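Local coordinates for NAD-dependent formate dehydrogenase gamma subunit (Cupriavidus necator, PDB 6VW7), which binds a [2Fe-2S] cluster as the gamma subunit of a cytosolic NAD-dependent formate dehydrogenase and probably takes part in its electron transfer, at residues H73-P78 with Q120-P125; V86-A91 with C110-T115. One frame throughout, in Å; residues are numbered along the deposited sequence. Where two conformers were deposited one is given.

Contact 1 (H73-P78 with Q120-P125)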
ATOM      1  N   HIS A  73       1.447  16.017  -4.240  1.00 28.36           N
ATOM      2  CA  HIS A  73       0.920  15.521  -5.503  1.00 27.62           C
ATOM      3  C   HIS A  73       0.501  16.661  -6.427  1.00 27.11           C
ATOM      4  O   HIS A  73       0.639  16.542  -7.649  1.00 30.38           O
ATOM      5  CB  HIS A  73      -0.253  14.568  -5.250  1.00 27.39           C
ATOM      6  CG  HIS A  73      -0.915  14.074  -6.497  1.00 25.92           C
ATOM      7  ND1 HIS A  73      -0.409  13.038  -7.250  1.00 27.19           N
ATOM      8  CD2 HIS A  73      -2.046  14.478  -7.124  1.00 26.14           C
ATOM      9  CE1 HIS A  73      -1.193  12.831  -8.298  1.00 27.22           C
ATOM     10  NE2 HIS A  73      -2.196  13.685  -8.238  1.00 26.03           N
ATOM     11  N   PHE A  74       0.052  17.788  -5.875  1.00 26.99           N
ATOM     12  CA  PHE A  74      -0.544  18.862  -6.677  1.00 27.38           C
ATOM     13  C   PHE A  74       0.535  19.788  -7.223  1.00 31.53           C
ATOM     14  O   PHE A  74       1.443  20.188  -6.494  1.00 32.40           O
ATOM     15  CB  PHE A  74      -1.542  19.671  -5.840  1.00 26.17           C
ATOM     16  CG  PHE A  74      -2.761  18.883  -5.419  1.00 26.53           C
ATOM     17  CD1 PHE A  74      -3.459  18.117  -6.340  1.00 25.56           C
ATOM     18  CD2 PHE A  74      -3.208  18.917  -4.108  1.00 25.64           C
ATOM     19  CE1 PHE A  74      -4.578  17.383  -5.959  1.00 25.51           C
ATOM     20  CE2 PHE A  74      -4.325  18.188  -3.717  1.00 25.69           C
ATOM     21  CZ  PHE A  74      -5.005  17.418  -4.628  1.00 25.58           C
ATOM     22  N   ARG A  75       0.446  20.136  -8.500  1.00 35.63           N
ATOM     23  CA  ARG A  75       1.380  21.090  -9.077  0.57 38.97           C
ATOM     24  C   ARG A  75       0.625  22.321  -9.549  1.00 38.55           C
ATOM     25  O   ARG A  75      -0.527  22.236  -9.980  1.00 37.29           O
ATOM     26  CB  ARG A  75       2.209  20.480 -10.219  0.57 41.30           C
ATOM     27  CG  ARG A  75       1.458  19.665 -11.242  0.57 41.80           C
ATOM     28  CD  ARG A  75       2.439  19.005 -12.218  0.57 42.31           C
ATOM     29  NE  ARG A  75       3.225  17.945 -11.592  0.57 42.49           N
ATOM     30  CZ  ARG A  75       4.532  18.011 -11.338  0.57 41.95           C
ATOM     31  NH1 ARG A  75       5.232  19.091 -11.662  0.57 43.35           N
ATOM     32  NH2 ARG A  75       5.143  16.987 -10.763  0.57 39.40           N
ATOM     33  N   GLN A  76       1.279  23.472  -9.422  1.00 41.86           N
ATOM     34  CA  GLN A  76       0.698  24.754  -9.791  1.00 44.54           C
ATOM     35  C   GLN A  76       1.196  25.274 -11.132  1.00 42.87           C
ATOM     36  O   GLN A  76       0.810  26.370 -11.535  1.00 43.55           O
ATOM     37  CB  GLN A  76       0.966  25.784  -8.688  1.00 48.18           C
ATOM     38  CG  GLN A  76       0.195  25.477  -7.423  1.00 50.53           C
ATOM     39  CD  GLN A  76       0.518  26.412  -6.274  1.00 55.31           C
ATOM     40  OE1 GLN A  76      -0.287  27.278  -5.919  1.00 58.20           O
ATOM     41  NE2 GLN A  76       1.695  26.228  -5.669  1.00 54.75           N
ATOM     42  N   GLN A  77       2.061  24.532 -11.812  1.00 42.07           N
ATOM     43  CA  GLN A  77       2.534  24.870 -13.143  1.00 42.46           C
ATOM     44  C   GLN A  77       2.627  23.582 -13.946  1.00 41.30           C
ATOM     45  O   GLN A  77       2.853  22.514 -13.370  1.00 36.47           O
ATOM     46  CB  GLN A  77       3.907  25.565 -13.099  1.00 44.06           C
ATOM     47  N   PRO A  78       2.478  23.648 -15.268  1.00 45.23           N
ATOM     48  CA  PRO A  78       2.504  22.414 -16.064  1.00 45.83           C
ATOM     49  C   PRO A  78       3.820  21.665 -15.897  1.00 45.05           C
ATOM     50  O   PRO A  78       4.880  22.261 -15.699  1.00 45.96           O
ATOM     51  CB  PRO A  78       2.330  22.915 -17.502  1.00 46.94           C
ATOM     52  CG  PRO A  78       1.693  24.255 -17.363  1.00 48.10           C
ATOM     53  CD  PRO A  78       2.228  24.839 -16.095  1.00 47.07           C
ATOM     54  N   GLN A 120      10.527  17.289 -22.277  1.00 52.38           N
ATOM     55  CA  GLN A 120       9.886  15.990 -22.470  1.00 51.68           C
ATOM     56  C   GLN A 120       9.658  15.234 -21.166  1.00 48.15           C
ATOM     57  O   GLN A 120       8.665  14.503 -21.045  1.00 45.58           O
ATOM     58  CB  GLN A 120      10.722  15.125 -23.418  1.00 55.87           C
ATOM     59  CG  GLN A 120      10.596  15.538 -24.877  1.00 58.90           C
ATOM     60  CD  GLN A 120       9.155  15.735 -25.296  1.00 59.71           C
ATOM     61  OE1 GLN A 120       8.375  14.783 -25.348  1.00 60.66           O
ATOM     62  NE2 GLN A 120       8.787  16.982 -25.575  1.00 58.46           N
ATOM     63  N   VAL A 121      10.535  15.399 -20.181  1.00 45.92           N
ATOM     64  CA  VAL A 121      10.484  14.615 -18.955  1.00 42.68           C
ATOM     65  C   VAL A 121      10.565  15.551 -17.759  1.00 42.65           C
ATOM     66  O   VAL A 121      11.419  16.444 -17.718  1.00 42.31           O
ATOM     67  CB  VAL A 121      11.619  13.573 -18.897  1.00 41.62           C
ATOM     68  CG1 VAL A 121      11.738  12.971 -17.484  1.00 40.28           C
ATOM     69  CG2 VAL A 121      11.385  12.480 -19.917  1.00 39.55           C
ATOM     70  N   THR A 122       9.669  15.353 -16.796  1.00 41.88           N
ATOM     71  CA  THR A 122       9.791  15.928 -15.459  1.00 41.32           C
ATOM     72  C   THR A 122      10.162  14.803 -14.502  1.00 39.67           C
ATOM     73  O   THR A 122       9.448  13.797 -14.416  1.00 39.67           O
ATOM     74  CB  THR A 122       8.490  16.605 -15.018  1.00 41.23           C
ATOM     75  OG1 THR A 122       8.261  17.774 -15.818  1.00 44.60           O
ATOM     76  CG2 THR A 122       8.560  17.004 -13.551  1.00 41.39           C
ATOM     77  N   LEU A 123      11.272  14.976 -13.791  1.00 40.05           N
ATOM     78  CA  LEU A 123      11.789  13.978 -12.861  1.00 38.76           C
ATOM     79  C   LEU A 123      11.296  14.297 -11.451  1.00 36.32           C
ATOM     80  O   LEU A 123      11.548  15.392 -10.937  1.00 34.90           O
ATOM     81  CB  LEU A 123      13.314  13.957 -12.909  1.00 40.17           C
ATOM     82  CG  LEU A 123      14.033  12.925 -12.046  1.00 39.80           C
ATOM     83  CD1 LEU A 123      13.666  11.532 -12.510  1.00 37.35           C
ATOM     84  CD2 LEU A 123      15.528  13.161 -12.143  1.00 41.43           C
ATOM     85  N   GLU A 124      10.579  13.351 -10.836  1.00 36.49           N
ATOM     86  CA  GLU A 124      10.015  13.514  -9.501  1.00 38.26           C
ATOM     87  C   GLU A 124      10.375  12.333  -8.613  1.00 35.97           C
ATOM     88  O   GLU A 124      10.412  11.190  -9.087  1.00 34.03           O
ATOM     89  CB  GLU A 124       8.484  13.632  -9.562  1.00 42.26           C
ATOM     90  CG  GLU A 124       7.960  14.852 -10.304  1.00 47.40           C
ATOM     91  CD  GLU A 124       7.926  16.105  -9.442  1.00 52.33           C
ATOM     92  OE1 GLU A 124       8.393  16.071  -8.278  1.00 53.31           O
ATOM     93  OE2 GLU A 124       7.422  17.133  -9.938  1.00 55.17           O
ATOM     94  N   PRO A 125      10.614  12.562  -7.321  1.00 33.80           N
ATOM     95  CA  PRO A 125      10.724  11.438  -6.395  1.00 32.92           C
ATOM     96  C   PRO A 125       9.336  10.982  -5.977  1.00 30.92           C
ATOM     97  O   PRO A 125       8.366  11.743  -5.996  1.00 33.08           O
ATOM     98  CB  PRO A 125      11.508  12.027  -5.213  1.00 33.44           C
ATOM     99  CG  PRO A 125      11.028  13.454  -5.161  1.00 33.96           C
ATOM    100  CD  PRO A 125      10.679  13.853  -6.611  1.00 34.33           C
TER
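Arg-75 and Glu-124 reach for each other from opposite directions, one out of the loop 73-78 and the other off the strand that begins at Val-121. They meet in a salt bridge through one nitrogen and one oxygen, Arg-75 NH2 to Glu-124 OE2. The N-H points almost straight at the acceptor (165°), but the modelled separation of these two atoms, 2.4 Å, is too short to take literally, and Arg-75 was deposited in two conformers. The pairing is therefore best read as real in kind and doubtful in exact length. The carboxylate arrives at the edge of the guanidinium, with Glu-124 CD in the guanidinium plane, yet the two flat groups are turned 67° apart. That twist goes with a single-oxygen bridge: Glu-124 OE1 stays 4.2 Å from Arg-75 NH2 and instead accepts a hydrogen bond from His-113 ND1. Each carboxylate oxygen thus has its own partner, which would limit the rotation of the group as far as the arginine conformer given here holds. On the arginine side a bend at CG-CD (chi3 70°) swings the guanidinium around toward the strand. The methyl of Thr-122 sits obliquely against it, Thr-122 CG2 lying 4.4 Å from Arg-75 NH1. Thr-122 and Glu-124 alternate with Val-121 and Leu-123, whose side chains pack against helix 97-108 instead. The contact consequently joins the helical N-terminal part to the face of the sheet turned away from that helix, in the two-part architecture of the complex I 24 kDa family: a helical bundle followed by a thioredoxin-like [2Fe-2S] domain.

Contact 2 (V86-A91 with C110-T115). With FES (Fe2/s2 (inorganic) cluster), chain E.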
ATOM      1  N   VAL A  86      10.653   8.304  -9.655  1.00 31.56           N
ATOM      2  CA  VAL A  86      11.637   7.317  -9.218  1.00 30.09           C
ATOM      3  C   VAL A  86      11.467   7.109  -7.715  1.00 30.09           C
ATOM      4  O   VAL A  86      11.566   8.062  -6.929  1.00 30.47           O
ATOM      5  CB  VAL A  86      13.068   7.771  -9.553  1.00 31.67           C
ATOM      6  CG1 VAL A  86      14.103   6.741  -9.067  1.00 29.32           C
ATOM      7  CG2 VAL A  86      13.197   8.055 -11.055  1.00 33.08           C
ATOM      8  N   CYS A  87      11.220   5.867  -7.308  1.00 28.64           N
ATOM      9  CA  CYS A  87      11.034   5.593  -5.891  1.00 29.97           C
ATOM     10  C   CYS A  87      12.345   5.754  -5.133  1.00 27.45           C
ATOM     11  O   CYS A  87      13.391   5.269  -5.572  1.00 27.79           O
ATOM     12  CB  CYS A  87      10.476   4.193  -5.662  1.00 27.57           C
ATOM     13  SG  CYS A  87      10.223   3.920  -3.884  1.00 25.12           S
ATOM     14  N   ARG A  88      12.279   6.464  -4.006  1.00 26.33           N
ATOM     15  CA  ARG A  88      13.429   6.758  -3.166  1.00 30.42           C
ATOM     16  C   ARG A  88      13.354   6.097  -1.799  1.00 25.51           C
ATOM     17  O   ARG A  88      14.225   6.343  -0.957  1.00 27.50           O
ATOM     18  CB  ARG A  88      13.577   8.272  -2.992  1.00 37.72           C
ATOM     19  CG  ARG A  88      14.016   9.051  -4.234  1.00 44.80           C
ATOM     20  CD  ARG A  88      14.499  10.425  -3.769  1.00 51.35           C
ATOM     21  NE  ARG A  88      15.486  10.287  -2.695  1.00 56.78           N
ATOM     22  CZ  ARG A  88      15.551  11.081  -1.622  1.00 58.36           C
ATOM     23  NH1 ARG A  88      14.695  12.089  -1.470  1.00 59.35           N
ATOM     24  NH2 ARG A  88      16.480  10.865  -0.694  1.00 57.85           N
ATOM     25  N   ALA A  89      12.330   5.289  -1.543  1.00 24.36           N
ATOM     26  CA  ALA A  89      12.072   4.756  -0.215  1.00 26.32           C
ATOM     27  C   ALA A  89      12.869   3.469   0.025  1.00 27.61           C
ATOM     28  O   ALA A  89      13.582   2.972  -0.854  1.00 28.90           O
ATOM     29  CB  ALA A  89      10.575   4.531  -0.020  1.00 25.81           C
ATOM     30  N   GLU A  90      12.695   2.895   1.225  1.00 25.00           N
ATOM     31  CA  GLU A  90      13.661   1.943   1.771  1.00 25.63           C
ATOM     32  C   GLU A  90      13.806   0.675   0.926  1.00 27.45           C
ATOM     33  O   GLU A  90      14.927   0.217   0.684  1.00 28.78           O
ATOM     34  CB  GLU A  90      13.272   1.574   3.205  1.00 27.36           C
ATOM     35  CG  GLU A  90      13.570   2.669   4.240  1.00 30.43           C
ATOM     36  CD  GLU A  90      12.417   3.665   4.379  1.00 32.02           C
ATOM     37  OE1 GLU A  90      11.562   3.735   3.458  1.00 27.93           O
ATOM     38  OE2 GLU A  90      12.378   4.390   5.401  1.00 34.35           O
ATOM     39  N   ALA A  91      12.697   0.049   0.511  1.00 25.85           N
ATOM     40  CA  ALA A  91      12.866  -1.230  -0.178  1.00 26.44           C
ATOM     41  C   ALA A  91      13.588  -1.038  -1.506  1.00 28.37           C
ATOM     42  O   ALA A  91      14.486  -1.816  -1.852  1.00 30.70           O
ATOM     43  CB  ALA A  91      11.536  -1.951  -0.362  1.00 23.33           C
ATOM     44  N   CYS A 110      19.000  16.981 -15.322  1.00 60.10           N
ATOM     45  CA  CYS A 110      18.264  17.831 -14.397  1.00 59.10           C
ATOM     46  C   CYS A 110      18.083  17.086 -13.086  1.00 56.34           C
ATOM     47  O   CYS A 110      18.200  15.859 -13.026  1.00 57.66           O
ATOM     48  CB  CYS A 110      16.904  18.253 -14.972  1.00 59.23           C
ATOM     49  SG  CYS A 110      15.689  16.910 -15.107  1.00 57.35           S
ATOM     50  N   GLY A 111      17.801  17.843 -12.027  1.00 53.27           N
ATOM     51  CA  GLY A 111      17.570  17.267 -10.723  1.00 50.72           C
ATOM     52  C   GLY A 111      16.118  16.883 -10.509  1.00 48.54           C
ATOM     53  O   GLY A 111      15.267  17.019 -11.388  1.00 46.97           O
ATOM     54  N   PHE A 112      15.839  16.401  -9.298  1.00 48.55           N
ATOM     55  CA  PHE A 112      14.470  16.111  -8.902  1.00 50.03           C
ATOM     56  C   PHE A 112      13.655  17.397  -8.838  1.00 52.47           C
ATOM     57  O   PHE A 112      14.185  18.485  -8.592  1.00 55.51           O
ATOM     58  CB  PHE A 112      14.435  15.402  -7.546  1.00 48.84           C
ATOM     59  CG  PHE A 112      14.694  13.927  -7.628  1.00 48.72           C
ATOM     60  CD1 PHE A 112      13.722  13.066  -8.115  1.00 47.80           C
ATOM     61  CD2 PHE A 112      15.905  13.399  -7.217  1.00 50.09           C
ATOM     62  CE1 PHE A 112      13.953  11.705  -8.196  1.00 48.53           C
ATOM     63  CE2 PHE A 112      16.140  12.040  -7.288  1.00 51.35           C
ATOM     64  CZ  PHE A 112      15.162  11.191  -7.779  1.00 50.31           C
ATOM     65  N   HIS A 113      12.355  17.262  -9.089  1.00 51.18           N
ATOM     66  CA  HIS A 113      11.426  18.385  -9.173  1.00 54.01           C
ATOM     67  C   HIS A 113      11.763  19.325 -10.332  1.00 56.18           C
ATOM     68  O   HIS A 113      11.301  20.468 -10.360  1.00 59.53           O
ATOM     69  CB  HIS A 113      11.365  19.173  -7.857  1.00 54.60           C
ATOM     70  CG  HIS A 113      11.167  18.318  -6.642  1.00 55.58           C
ATOM     71  ND1 HIS A 113      10.009  17.608  -6.408  1.00 55.88           N
ATOM     72  CD2 HIS A 113      11.979  18.071  -5.587  1.00 56.47           C
ATOM     73  CE1 HIS A 113      10.121  16.953  -5.266  1.00 54.77           C
ATOM     74  NE2 HIS A 113      11.306  17.217  -4.747  1.00 55.85           N
ATOM     75  N   GLU A 114      12.563  18.872 -11.293  1.00 55.88           N
ATOM     76  CA  GLU A 114      12.915  19.666 -12.462  1.00 55.16           C
ATOM     77  C   GLU A 114      12.493  18.955 -13.743  1.00 51.85           C
ATOM     78  O   GLU A 114      12.173  17.763 -13.754  1.00 49.30           O
ATOM     79  CB  GLU A 114      14.417  19.974 -12.487  1.00 58.22           C
ATOM     80  CG  GLU A 114      14.867  20.836 -11.321  1.00 60.95           C
ATOM     81  CD  GLU A 114      16.345  21.163 -11.366  1.00 65.30           C
ATOM     82  OE1 GLU A 114      16.965  20.989 -12.437  1.00 67.07           O
ATOM     83  OE2 GLU A 114      16.886  21.593 -10.323  1.00 66.12           O
ATOM     84  N   THR A 115      12.498  19.721 -14.830  1.00 52.26           N
ATOM     85  CA  THR A 115      12.095  19.268 -16.152  1.00 52.14           C
ATOM     86  C   THR A 115      13.254  19.424 -17.130  1.00 53.99           C
ATOM     87  O   THR A 115      13.994  20.412 -17.077  1.00 55.61           O
ATOM     88  CB  THR A 115      10.881  20.058 -16.638  1.00 51.41           C
ATOM     89  OG1 THR A 115       9.811  19.910 -15.697  1.00 50.15           O
ATOM     90  CG2 THR A 115      10.426  19.580 -18.012  1.00 52.13           C
TER
HETATM   91 FE1  FES E 301       9.996   1.550  -3.668  1.00 26.86          FE
HETATM   92 FE2  FES E 301       8.055   0.431  -2.166  1.00 40.07          FE
HETATM   93  S1  FES E 301       8.113   0.611  -4.393  1.00 26.45           S
HETATM   94  S2  FES E 301      10.067   1.199  -1.515  1.00 24.65           S
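Phe-112 turns its ring toward Val-86 and Arg-88 with CG set beside its own backbone N (chi1 -82°), while Arg-88, its CG likewise beside its N (chi1 -70°) and its chain extended to CD, brings that carbon over the ring. The touching part of the arginine is its aliphatic stem: Arg-88 CD lies over one face, 4.1 Å from Phe-112 CZ. A bend at CG-CD then carries the guanidinium beyond the ring, its plane 42° from that of the ring, and it makes no stack; its NH2 goes on to a salt bridge with Glu-436 of the beta subunit. Val-86 takes the ring from another side, at the edge, with Val-86 CB 4.3 Å from Phe-112 CE1. Pro-125 and helix 97-108, through Ala-101 and Gln-105, also pack on Phe-112. The residue between the two that touch the ring points the other way: Cys-87 SG binds FE1 of the cluster at 2.4 Å, an iron it shares with Cys-92. The same sulfur accepts a nearly straight hydrogen bond from Ala-89 N, 3.4 Å from Cys-87 SG, and Ala-89 CB lies 3.7 Å from the bridging sulfide S2. The chemistry is thus divided along one short run of chain: apolar contact to Phe-112 on one side, thiolate ligation on the other. An N-H directed at a cluster thiolate would be expected to draw off some negative charge and probably raise the reduction potential.

In the fold
From the N terminus, the chain leaves helix 61-70 through 73-78, runs up strand 82-87 into the cluster-binding turn, passes helix 97-108 and reaches 110-115, then turns back from strand 114-115 into strand 121-126. Contact 2 closes the smaller loop, around helices 90-94 and 97-108; contact 1 closes the larger one, which encloses it entirely. Segment 120-125 lies in the sheet between the strands carrying the two halves of contact 2, parallel to 82-87 and antiparallel to 114-115. The two contacts also touch directly, with Thr-122 OG1 2.6 Å from Thr-115 OG1 in a probable hydrogen bond. Together they connect the helical N-terminal region, the central sheet and the cluster end of the thioredoxin-like domain.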